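Local coordinates for protein exodeoxyribonuclease (Neisseria meningitidis, PDB 2JC5) that probably cleaves the DNA backbone at apurinic or apyrimidinic sites, acting as a metal-dependent AP endonuclease of the DNase I-like clan in DNA repair, at residues A7-I12 / K18-Y23; G11-Y16 / E41-A46; T203-R208 / A213-W218. All coordinates share one frame; numbering follows the deposited sequence.

In the fold
All three contacts lie in a two-sheet fold of the DNase I-like clan. Contacts 1 and 2 are neighbours that share Gly-11 and Ile-12, and Phe-20 N of one probably hydrogen-bonds to Ala-15 O of the other. Contact 1 is buried and wholly apolar across its segments, although the same loop carries a magnesium ligand. Contact 2 lies further out, only partly buried, and is mixed: a leucine-isoleucine touch beneath a water-bridged charge pair. Contact 3, also buried, belongs to the other sheet and combines backbone bonds with tryptophans that line one side of the bicine pocket. Its centre is about 17 Å from that of contact 1.

Contact 1: residues A7-I12 / K18-Y23; sequences ANVNGI and KGFYEY. With MG (magnesium ion), chain B.
Asn-8 OD1, on the residue between the two that pack on Phe-20, is gripped twice. Asn-8 OD1 accepts from Asn-10 N at 2.9 Å in a somewhat bent bond (144°), closing an Asx turn, and from a water at 2.9 Å. This turn ends strand 2-8, an inner strand of one sheet of the DNase I-like fold, and brings the next asparagine to the metal. Asn-10 OD1 binds magnesium at 2.3 Å, alongside four waters and Glu-36 OE1. The water held by Asn-8 is one of those four, which makes Asn-8 a second-shell residue in this model; its ND2 hydrogen-bonds to OD2 of Asp-149, predicted to be catalytic.

Behind the metal loop the contact is purely apolar. Phe-20, at the start of helix 20-26, has CG anti to its backbone N (chi1 -172°), and its ring reaches back to the strand end. Val-9 CG1 sits over one face of that ring in a CH-pi contact, 3.9 Å from the centroid and 17° off the normal. Phe-244 meets the same ring edge-to-face, while Val-32 and Val-34 of strand 31-35 add further apolar contacts. Thus the end of strand 2-8 and the first residue of the metal-binding loop pack on helix 20-26. Ala-7 completes the contact, its CB approaching Phe-20 CE1 obliquely at 4.0 Å.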
loop_
_atom_site.group_PDB
_atom_site.type_symbol
_atom_site.label_atom_id
_atom_site.label_comp_id
_atom_site.label_asym_id
_atom_site.label_seq_id
_atom_site.Cartn_x
_atom_site.Cartn_y
_atom_site.Cartn_z
ATOM N N ALA A 7 -4.808 2.643 0.102
ATOM C CA ALA A 7 -5.988 1.822 0.333
ATOM C C ALA A 7 -6.001 0.610 -0.572
ATOM O O ALA A 7 -6.027 0.730 -1.801
ATOM C CB ALA A 7 -7.266 2.645 0.145
ATOM N N ASN A 8 -6.003 -0.563 0.041
ATOM C CA ASN A 8 -6.350 -1.778 -0.682
ATOM C C ASN A 8 -7.860 -1.838 -0.725
ATOM O O ASN A 8 -8.528 -1.939 0.323
ATOM C CB ASN A 8 -5.726 -3.016 -0.028
ATOM C CG ASN A 8 -6.172 -4.305 -0.697
ATOM O OD1 ASN A 8 -7.333 -4.420 -1.142
ATOM N ND2 ASN A 8 -5.274 -5.282 -0.775
ATOM N N VAL A 9 -8.393 -1.654 -1.935
ATOM C CA VAL A 9 -9.832 -1.456 -2.131
ATOM C C VAL A 9 -10.633 -2.735 -2.311
ATOM O O VAL A 9 -11.863 -2.688 -2.390
ATOM C CB VAL A 9 -10.126 -0.452 -3.276
ATOM C CG1 VAL A 9 -9.566 0.943 -2.895
ATOM C CG2 VAL A 9 -9.565 -0.957 -4.643
ATOM N N ASN A 10 -9.946 -3.883 -2.343
ATOM C CA ASN A 10 -10.631 -5.168 -2.468
ATOM C C ASN A 10 -11.626 -5.157 -3.629
ATOM O O ASN A 10 -12.780 -5.541 -3.481
ATOM C CB ASN A 10 -11.331 -5.514 -1.145
ATOM C CG ASN A 10 -11.711 -6.977 -1.041
ATOM O OD1 ASN A 10 -10.989 -7.861 -1.519
ATOM N ND2 ASN A 10 -12.833 -7.245 -0.379
ATOM N N GLY A 11 -11.152 -4.709 -4.783
ATOM C CA GLY A 11 -11.977 -4.569 -5.964
ATOM C C GLY A 11 -12.492 -3.160 -6.087
ATOM O O GLY A 11 -13.352 -2.738 -5.299
ATOM N N ILE A 12 -11.998 -2.410 -7.068
ATOM C CA ILE A 12 -12.380 -1.010 -7.171
ATOM C C ILE A 12 -13.870 -0.858 -7.513
ATOM O O ILE A 12 -14.545 0.070 -7.025
ATOM C CB ILE A 12 -11.474 -0.228 -8.156
ATOM C CG1 ILE A 12 -11.717 1.275 -8.016
ATOM C CG2 ILE A 12 -11.696 -0.671 -9.609
ATOM C CD1 ILE A 12 -10.664 2.108 -8.717
ATOM N N LYS A 18 -19.525 1.186 -2.385
ATOM C CA LYS A 18 -19.513 1.413 -0.941
ATOM C C LYS A 18 -19.088 2.819 -0.535
ATOM O O LYS A 18 -18.916 3.092 0.649
ATOM C CB LYS A 18 -18.590 0.404 -0.258
ATOM C CG LYS A 18 -19.020 -1.028 -0.373
ATOM C CD LYS A 18 -17.966 -1.958 0.213
ATOM C CE LYS A 18 -18.264 -3.415 -0.030
ATOM N NZ LYS A 18 -19.519 -3.873 0.578
ATOM N N GLY A 19 -18.936 3.719 -1.496
ATOM C CA GLY A 19 -18.679 5.131 -1.206
ATOM C C GLY A 19 -17.243 5.568 -1.361
ATOM O O GLY A 19 -16.903 6.693 -1.018
ATOM N N PHE A 20 -16.383 4.691 -1.879
ATOM C CA PHE A 20 -14.980 5.039 -1.964
ATOM C C PHE A 20 -14.746 6.216 -2.898
ATOM O O PHE A 20 -13.868 7.045 -2.642
ATOM C CB PHE A 20 -14.119 3.832 -2.366
ATOM C CG PHE A 20 -12.641 4.104 -2.287
ATOM C CD1 PHE A 20 -12.015 4.222 -1.058
ATOM C CD2 PHE A 20 -11.890 4.283 -3.424
ATOM C CE1 PHE A 20 -10.654 4.508 -0.974
ATOM C CE2 PHE A 20 -10.535 4.574 -3.350
ATOM C CZ PHE A 20 -9.922 4.676 -2.111
ATOM N N TYR A 21 -15.520 6.311 -3.980
ATOM C CA TYR A 21 -15.325 7.410 -4.921
ATOM C C TYR A 21 -15.519 8.764 -4.221
ATOM O O TYR A 21 -14.714 9.689 -4.379
ATOM C CB TYR A 21 -16.297 7.298 -6.089
ATOM C CG TYR A 21 -16.127 8.394 -7.105
ATOM C CD1 TYR A 21 -14.998 8.445 -7.887
ATOM C CD2 TYR A 21 -17.114 9.370 -7.304
ATOM C CE1 TYR A 21 -14.827 9.420 -8.833
ATOM C CE2 TYR A 21 -16.943 10.358 -8.259
ATOM C CZ TYR A 21 -15.785 10.381 -9.014
ATOM O OH TYR A 21 -15.578 11.351 -9.996
ATOM N N GLU A 22 -16.592 8.887 -3.443
ATOM C CA GLU A 22 -16.884 10.135 -2.773
ATOM C C GLU A 22 -15.804 10.448 -1.746
ATOM O O GLU A 22 -15.393 11.598 -1.588
ATOM C CB GLU A 22 -18.260 10.075 -2.118
ATOM C CG GLU A 22 -19.419 10.083 -3.115
ATOM C CD GLU A 22 -19.758 8.717 -3.720
ATOM O OE1 GLU A 22 -19.121 7.714 -3.381
ATOM O OE2 GLU A 22 -20.704 8.636 -4.541
ATOM N N TYR A 23 -15.308 9.405 -1.091
ATOM C CA TYR A 23 -14.234 9.547 -0.122
ATOM C C TYR A 23 -12.944 10.083 -0.739
ATOM O O TYR A 23 -12.229 10.849 -0.102
ATOM C CB TYR A 23 -13.967 8.192 0.545
ATOM C CG TYR A 23 -12.798 8.192 1.507
ATOM C CD1 TYR A 23 -12.885 8.827 2.728
ATOM C CD2 TYR A 23 -11.615 7.537 1.191
ATOM C CE1 TYR A 23 -11.805 8.853 3.603
ATOM C CE2 TYR A 23 -10.541 7.542 2.052
ATOM C CZ TYR A 23 -10.637 8.194 3.254
ATOM O OH TYR A 23 -9.555 8.180 4.121
HETATM MG MG MG B . -8.758 -8.392 -1.219
HETATM O O HOH W 1 -8.529 -6.831 -0.199
HETATM O O HOH W 2 -9.085 -9.890 -2.245
HETATM O O HOH W 3 -9.056 -9.548 0.419
HETATM O O HOH W 4 -7.017 -8.808 -0.873
#

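Contact 2: residues G11-Y16 / E41-A46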
loop_
_atom_site.group_PDB
_atom_site.type_symbol
_atom_site.label_atom_id
_atom_site.label_comp_id
_atom_site.label_asym_id
_atom_site.label_seq_id
_atom_site.Cartn_x
_atom_site.Cartn_y
_atom_site.Cartn_z
ATOM N N GLY A 11 -11.152 -4.709 -4.783
ATOM C CA GLY A 11 -11.977 -4.569 -5.964
ATOM C C GLY A 11 -12.492 -3.160 -6.087
ATOM O O GLY A 11 -13.352 -2.738 -5.299
ATOM N N ILE A 12 -11.998 -2.410 -7.068
ATOM C CA ILE A 12 -12.380 -1.010 -7.171
ATOM C C ILE A 12 -13.870 -0.858 -7.513
ATOM O O ILE A 12 -14.545 0.070 -7.025
ATOM C CB ILE A 12 -11.474 -0.228 -8.156
ATOM C CG1 ILE A 12 -11.717 1.275 -8.016
ATOM C CG2 ILE A 12 -11.696 -0.671 -9.609
ATOM C CD1 ILE A 12 -10.664 2.108 -8.717
ATOM N N ARG A 13 -14.408 -1.778 -8.302
ATOM C CA ARG A 13 -15.832 -1.700 -8.613
ATOM C C ARG A 13 -16.676 -1.888 -7.334
ATOM O O ARG A 13 -17.646 -1.151 -7.088
ATOM C CB ARG A 13 -16.214 -2.670 -9.738
ATOM C CG ARG A 13 -15.720 -2.208 -11.094
ATOM C CD ARG A 13 -15.855 -3.261 -12.178
ATOM N NE ARG A 13 -14.844 -4.310 -12.036
ATOM C CZ ARG A 13 -14.769 -5.381 -12.817
ATOM N NH1 ARG A 13 -15.643 -5.542 -13.810
ATOM N NH2 ARG A 13 -13.799 -6.266 -12.635
ATOM N N SER A 14 -16.298 -2.853 -6.504
ATOM C CA SER A 14 -16.959 -3.018 -5.211
ATOM C C SER A 14 -16.815 -1.808 -4.303
ATOM O O SER A 14 -17.782 -1.377 -3.662
ATOM C CB SER A 14 -16.433 -4.252 -4.474
ATOM O OG SER A 14 -17.095 -5.414 -4.930
ATOM N N ALA A 15 -15.611 -1.254 -4.225
ATOM C CA ALA A 15 -15.359 -0.130 -3.328
ATOM C C ALA A 15 -16.165 1.087 -3.756
ATOM O O ALA A 15 -16.647 1.852 -2.907
ATOM C CB ALA A 15 -13.869 0.201 -3.287
ATOM N N TYR A 16 -16.294 1.279 -5.065
ATOM C CA TYR A 16 -17.112 2.378 -5.576
ATOM C C TYR A 16 -18.595 2.208 -5.247
ATOM O O TYR A 16 -19.288 3.194 -5.139
ATOM C CB TYR A 16 -16.896 2.553 -7.084
ATOM C CG TYR A 16 -15.731 3.447 -7.463
ATOM C CD1 TYR A 16 -14.551 3.458 -6.742
ATOM C CD2 TYR A 16 -15.810 4.301 -8.546
ATOM C CE1 TYR A 16 -13.488 4.285 -7.096
ATOM C CE2 TYR A 16 -14.763 5.129 -8.900
ATOM C CZ TYR A 16 -13.600 5.116 -8.171
ATOM O OH TYR A 16 -12.553 5.936 -8.512
ATOM N N GLU A 41 -7.995 -2.738 -17.681
ATOM C CA GLU A 41 -8.272 -1.393 -18.172
ATOM C C GLU A 41 -9.664 -1.289 -18.808
ATOM O O GLU A 41 -10.387 -0.317 -18.576
ATOM C CB GLU A 41 -7.178 -0.939 -19.135
ATOM C CG GLU A 41 -7.234 0.537 -19.487
ATOM C CD GLU A 41 -5.963 1.042 -20.152
ATOM O OE1 GLU A 41 -4.838 0.641 -19.742
ATOM O OE2 GLU A 41 -6.104 1.865 -21.082
ATOM N N ALA A 42 -10.054 -2.326 -19.548
ATOM C CA ALA A 42 -11.362 -2.369 -20.195
ATOM C C ALA A 42 -12.537 -2.311 -19.224
ATOM O O ALA A 42 -13.644 -1.940 -19.613
ATOM C CB ALA A 42 -11.476 -3.623 -21.073
ATOM N N ASP A 43 -12.301 -2.700 -17.971
ATOM C CA ASP A 43 -13.328 -2.716 -16.931
ATOM C C ASP A 43 -13.422 -1.431 -16.134
ATOM O O ASP A 43 -14.354 -1.270 -15.340
ATOM C CB ASP A 43 -13.045 -3.827 -15.905
ATOM C CG ASP A 43 -12.873 -5.179 -16.526
ATOM O OD1 ASP A 43 -13.759 -5.629 -17.282
ATOM O OD2 ASP A 43 -11.868 -5.849 -16.200
ATOM N N LEU A 44 -12.451 -0.540 -16.301
ATOM C CA LEU A 44 -12.413 0.682 -15.520
ATOM C C LEU A 44 -13.271 1.755 -16.171
ATOM O O LEU A 44 -13.095 2.058 -17.348
ATOM C CB LEU A 44 -10.991 1.219 -15.412
ATOM C CG LEU A 44 -9.945 0.330 -14.742
ATOM C CD1 LEU A 44 -8.564 0.955 -14.881
ATOM C CD2 LEU A 44 -10.263 0.019 -13.273
ATOM N N SER A 45 -14.167 2.333 -15.384
ATOM C CA SER A 45 -14.943 3.477 -15.829
ATOM C C SER A 45 -14.057 4.722 -15.797
ATOM O O SER A 45 -12.967 4.717 -15.208
ATOM C CB SER A 45 -16.173 3.647 -14.940
ATOM O OG SER A 45 -16.985 2.481 -14.956
ATOM N N ALA A 46 -14.523 5.804 -16.425
ATOM C CA ALA A 46 -13.770 7.044 -16.441
ATOM C C ALA A 46 -13.439 7.518 -15.025
ATOM O O ALA A 46 -12.346 8.034 -14.777
ATOM C CB ALA A 46 -14.567 8.128 -17.197
HETATM O O HOH W 5 -15.246 -7.746 -15.950
#
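The guanidinium of Arg-13 and the carboxylate of Asp-43 are stacked, their planes only 12° apart. Asp-43 presents its CB over one face of the guanidinium, displaced toward the rim and 3.8 Å from Arg-13 NH1. A water lies at the guanidinium edge, in its plane, 3.1 Å from Arg-13 NH1; the same water donates to Asp-43 OD1 at 2.9 Å. The direct salt bridge is long, with Arg-13 NH1 and Asp-43 OD1 4.0 Å apart, and since the oxygen stands well out of the guanidinium plane no N-H points at it.

Both groups are fixed by outside partners as well: Arg-13 NH2 bonds to Lys-38 O, and Asp-43 OD2 accepts from Gln-40 N. A bend of the arginine chain at chi3 (-75°) turns the guanidinium face toward the aspartate.

Deeper than this polar pair, Ile-12 and Leu-44 meet at about a right angle, methyl to methyl, with CG2 of the isoleucine 4.0 Å from CD2 of the leucine. Ile-12 is modelled in two conformers, and this touch is that of one of them. Met-48 and Leu-37 also pack on Ile-12, carrying the apolar layer inward. The contact thus joins the first turn of helix 12-17, with Gly-11 at its N-cap position, to the 3-10 segment 41-43 and the residue after it, in the loop that follows strand 31-35 and the magnesium ligand Glu-36.

The chemistry implies two routes of attraction: the opposite charges probably attract through space, while the hydrogen bonding between them runs through the water.

Contact 3: residues T203-R208 / A213-W218; sequences TWWSNR and AKDVGW. With BCN (bicine), chain C.
Two successive backbone donors, Thr-203 N and Trp-204 N, converge on Trp-218 O, each at 2.9 Å, as in a classic beta bulge. The Thr-203 bond is the straighter but comes from above the carbonyl plane; the Trp-204 bond is bent (136°) and nearly in line with the C=O. The return bond from Trp-218 N to Trp-204 O makes these tryptophans an antiparallel hydrogen-bonded pair. Trp-205 NE1 donates to Asp-215 OD1 at 2.9 Å in a fairly straight bond close to the ring plane. Beside this bond Trp-205 CD1 packs on Gly-217 CA, 3.4 Å away.

The indoles of Trp-204 and Trp-218 form a T-shaped stack, planes at 71°, with the edge of Trp-204 toward the face of Trp-218. With chi1 at -59° the Trp-218 indole swings toward its own backbone N and lies along Trp-204.

Bicine C6 rests on the same face of Trp-218, 3.8 Å from Trp-218 CZ2, and bicine C3 over a face of Trp-204. Trp-204 NE1 hydrogen-bonds to Asp-246 OD2, a metal ligand in another structure of this enzyme though not here. The bulge thus joins two strands of the second sheet whose tryptophans line the bicine pocket.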
loop_
_atom_site.group_PDB
_atom_site.type_symbol
_atom_site.label_atom_id
_atom_site.label_comp_id
_atom_site.label_asym_id
_atom_site.label_seq_id
_atom_site.Cartn_x
_atom_site.Cartn_y
_atom_site.Cartn_z
ATOM N N THR A 203 -4.985 -2.438 9.883
ATOM C CA THR A 203 -5.494 -1.980 8.597
ATOM C C THR A 203 -6.259 -3.046 7.824
ATOM O O THR A 203 -6.811 -2.727 6.779
ATOM C CB THR A 203 -4.347 -1.469 7.688
ATOM O OG1 THR A 203 -3.430 -2.533 7.402
ATOM C CG2 THR A 203 -3.612 -0.304 8.340
ATOM N N TRP A 204 -6.314 -4.284 8.339
ATOM C CA TRP A 204 -7.018 -5.376 7.666
ATOM C C TRP A 204 -7.686 -6.308 8.655
ATOM O O TRP A 204 -7.122 -6.616 9.706
ATOM C CB TRP A 204 -6.034 -6.189 6.814
ATOM C CG TRP A 204 -6.686 -7.348 6.119
ATOM C CD1 TRP A 204 -7.463 -7.311 5.004
ATOM C CD2 TRP A 204 -6.602 -8.714 6.506
ATOM N NE1 TRP A 204 -7.885 -8.575 4.677
ATOM C CE2 TRP A 204 -7.360 -9.462 5.579
ATOM C CE3 TRP A 204 -5.960 -9.382 7.547
ATOM C CZ2 TRP A 204 -7.508 -10.841 5.668
ATOM C CZ3 TRP A 204 -6.116 -10.753 7.638
ATOM C CH2 TRP A 204 -6.888 -11.468 6.697
ATOM N N TRP A 205 -8.892 -6.757 8.297
ATOM C CA TRP A 205 -9.637 -7.775 9.032
ATOM C C TRP A 205 -10.252 -8.666 7.972
ATOM O O TRP A 205 -10.643 -8.164 6.918
ATOM C CB TRP A 205 -10.750 -7.150 9.872
ATOM C CG TRP A 205 -10.292 -6.071 10.804
ATOM C CD1 TRP A 205 -10.114 -6.178 12.164
ATOM C CD2 TRP A 205 -9.930 -4.717 10.463
ATOM N NE1 TRP A 205 -9.685 -4.976 12.673
ATOM C CE2 TRP A 205 -9.561 -4.069 11.657
ATOM C CE3 TRP A 205 -9.907 -3.988 9.268
ATOM C CZ2 TRP A 205 -9.150 -2.744 11.684
ATOM C CZ3 TRP A 205 -9.505 -2.681 9.300
ATOM C CH2 TRP A 205 -9.143 -2.065 10.499
ATOM N N SER A 206 -10.374 -9.969 8.231
ATOM C CA SER A 206 -10.739 -10.873 7.144
ATOM C C SER A 206 -12.161 -10.735 6.611
ATOM O O SER A 206 -12.436 -11.170 5.494
ATOM C CB SER A 206 -10.463 -12.322 7.508
ATOM O OG SER A 206 -11.403 -12.828 8.411
ATOM N N ASN A 207 -13.073 -10.168 7.387
ATOM C CA ASN A 207 -14.412 -9.884 6.892
ATOM C C ASN A 207 -14.990 -8.708 7.689
ATOM O O ASN A 207 -14.377 -8.243 8.675
ATOM C CB ASN A 207 -15.276 -11.160 6.973
ATOM C CG ASN A 207 -15.429 -11.663 8.395
ATOM O OD1 ASN A 207 -15.925 -10.933 9.256
ATOM N ND2 ASN A 207 -14.991 -12.907 8.658
ATOM N N ARG A 208 -16.141 -8.205 7.267
ATOM C CA ARG A 208 -16.783 -7.075 7.944
ATOM C C ARG A 208 -17.768 -7.549 9.012
ATOM O O ARG A 208 -18.497 -6.731 9.606
ATOM C CB ARG A 208 -17.484 -6.157 6.917
ATOM C CG ARG A 208 -18.745 -6.709 6.288
ATOM C CD ARG A 208 -19.291 -5.750 5.233
ATOM N NE ARG A 208 -18.543 -5.824 3.970
ATOM C CZ ARG A 208 -19.026 -6.264 2.805
ATOM N NH1 ARG A 208 -20.274 -6.698 2.690
ATOM N NH2 ARG A 208 -18.244 -6.286 1.732
ATOM N N ALA A 213 -15.870 -6.897 13.941
ATOM C CA ALA A 213 -16.540 -6.532 15.189
ATOM C C ALA A 213 -15.674 -6.843 16.415
ATOM O O ALA A 213 -15.682 -6.082 17.412
ATOM C CB ALA A 213 -17.870 -7.272 15.276
ATOM N N LYS A 214 -14.920 -7.938 16.333
ATOM C CA LYS A 214 -14.061 -8.381 17.421
ATOM C C LYS A 214 -12.617 -7.913 17.234
ATOM O O LYS A 214 -11.737 -8.306 17.989
ATOM C CB LYS A 214 -14.151 -9.901 17.572
ATOM C CG LYS A 214 -15.551 -10.334 17.980
ATOM C CD LYS A 214 -15.784 -11.824 17.888
ATOM C CE LYS A 214 -17.178 -12.154 18.421
ATOM N NZ LYS A 214 -17.507 -13.598 18.277
ATOM N N ASP A 215 -12.391 -7.061 16.229
ATOM C CA ASP A 215 -11.089 -6.417 16.005
ATOM C C ASP A 215 -9.941 -7.410 15.883
ATOM O O ASP A 215 -8.862 -7.200 16.454
ATOM C CB ASP A 215 -10.779 -5.400 17.112
ATOM C CG ASP A 215 -9.780 -4.338 16.676
ATOM O OD1 ASP A 215 -9.623 -4.105 15.448
ATOM O OD2 ASP A 215 -9.158 -3.713 17.566
ATOM N N VAL A 216 -10.173 -8.480 15.109
ATOM C CA VAL A 216 -9.135 -9.473 14.808
ATOM C C VAL A 216 -8.342 -8.945 13.617
ATOM O O VAL A 216 -8.463 -9.413 12.493
ATOM C CB VAL A 216 -9.738 -10.870 14.537
ATOM C CG1 VAL A 216 -8.631 -11.904 14.459
ATOM C CG2 VAL A 216 -10.723 -11.246 15.652
ATOM N N GLY A 217 -7.565 -7.906 13.883
ATOM C CA GLY A 217 -6.924 -7.151 12.833
ATOM C C GLY A 217 -5.444 -7.409 12.681
ATOM O O GLY A 217 -4.778 -7.977 13.564
ATOM N N TRP A 218 -4.940 -6.962 11.533
ATOM C CA TRP A 218 -3.532 -6.988 11.234
ATOM C C TRP A 218 -3.151 -5.653 10.625
ATOM O O TRP A 218 -3.911 -5.107 9.822
ATOM C CB TRP A 218 -3.199 -8.037 10.168
ATOM C CG TRP A 218 -3.534 -9.469 10.440
ATOM C CD1 TRP A 218 -4.742 -9.999 10.813
ATOM C CD2 TRP A 218 -2.656 -10.579 10.229
ATOM N NE1 TRP A 218 -4.643 -11.368 10.904
ATOM C CE2 TRP A 218 -3.380 -11.750 10.537
ATOM C CE3 TRP A 218 -1.313 -10.693 9.830
ATOM C CZ2 TRP A 218 -2.810 -13.016 10.456
ATOM C CZ3 TRP A 218 -0.760 -11.946 9.726
ATOM C CH2 TRP A 218 -1.498 -13.093 10.052
HETATM N N1 BCN C . -2.650 -12.537 4.793
HETATM C C1 BCN C . -1.275 -12.325 4.283
HETATM C C2 BCN C . -0.858 -13.364 3.271
HETATM O O21 BCN C . 0.258 -13.212 2.696
HETATM O O22 BCN C . -1.621 -14.317 3.041
HETATM C C3 BCN C . -3.607 -11.527 4.317
HETATM C C4 BCN C . -4.233 -12.010 3.023
HETATM O O4 BCN C . -4.797 -13.341 3.138
HETATM C C5 BCN C . -2.660 -12.613 6.297
HETATM C C6 BCN C . -3.786 -13.515 6.784
HETATM O O6 BCN C . -3.944 -14.670 5.957
HETATM O O HOH W 6 -9.210 -11.239 10.652
#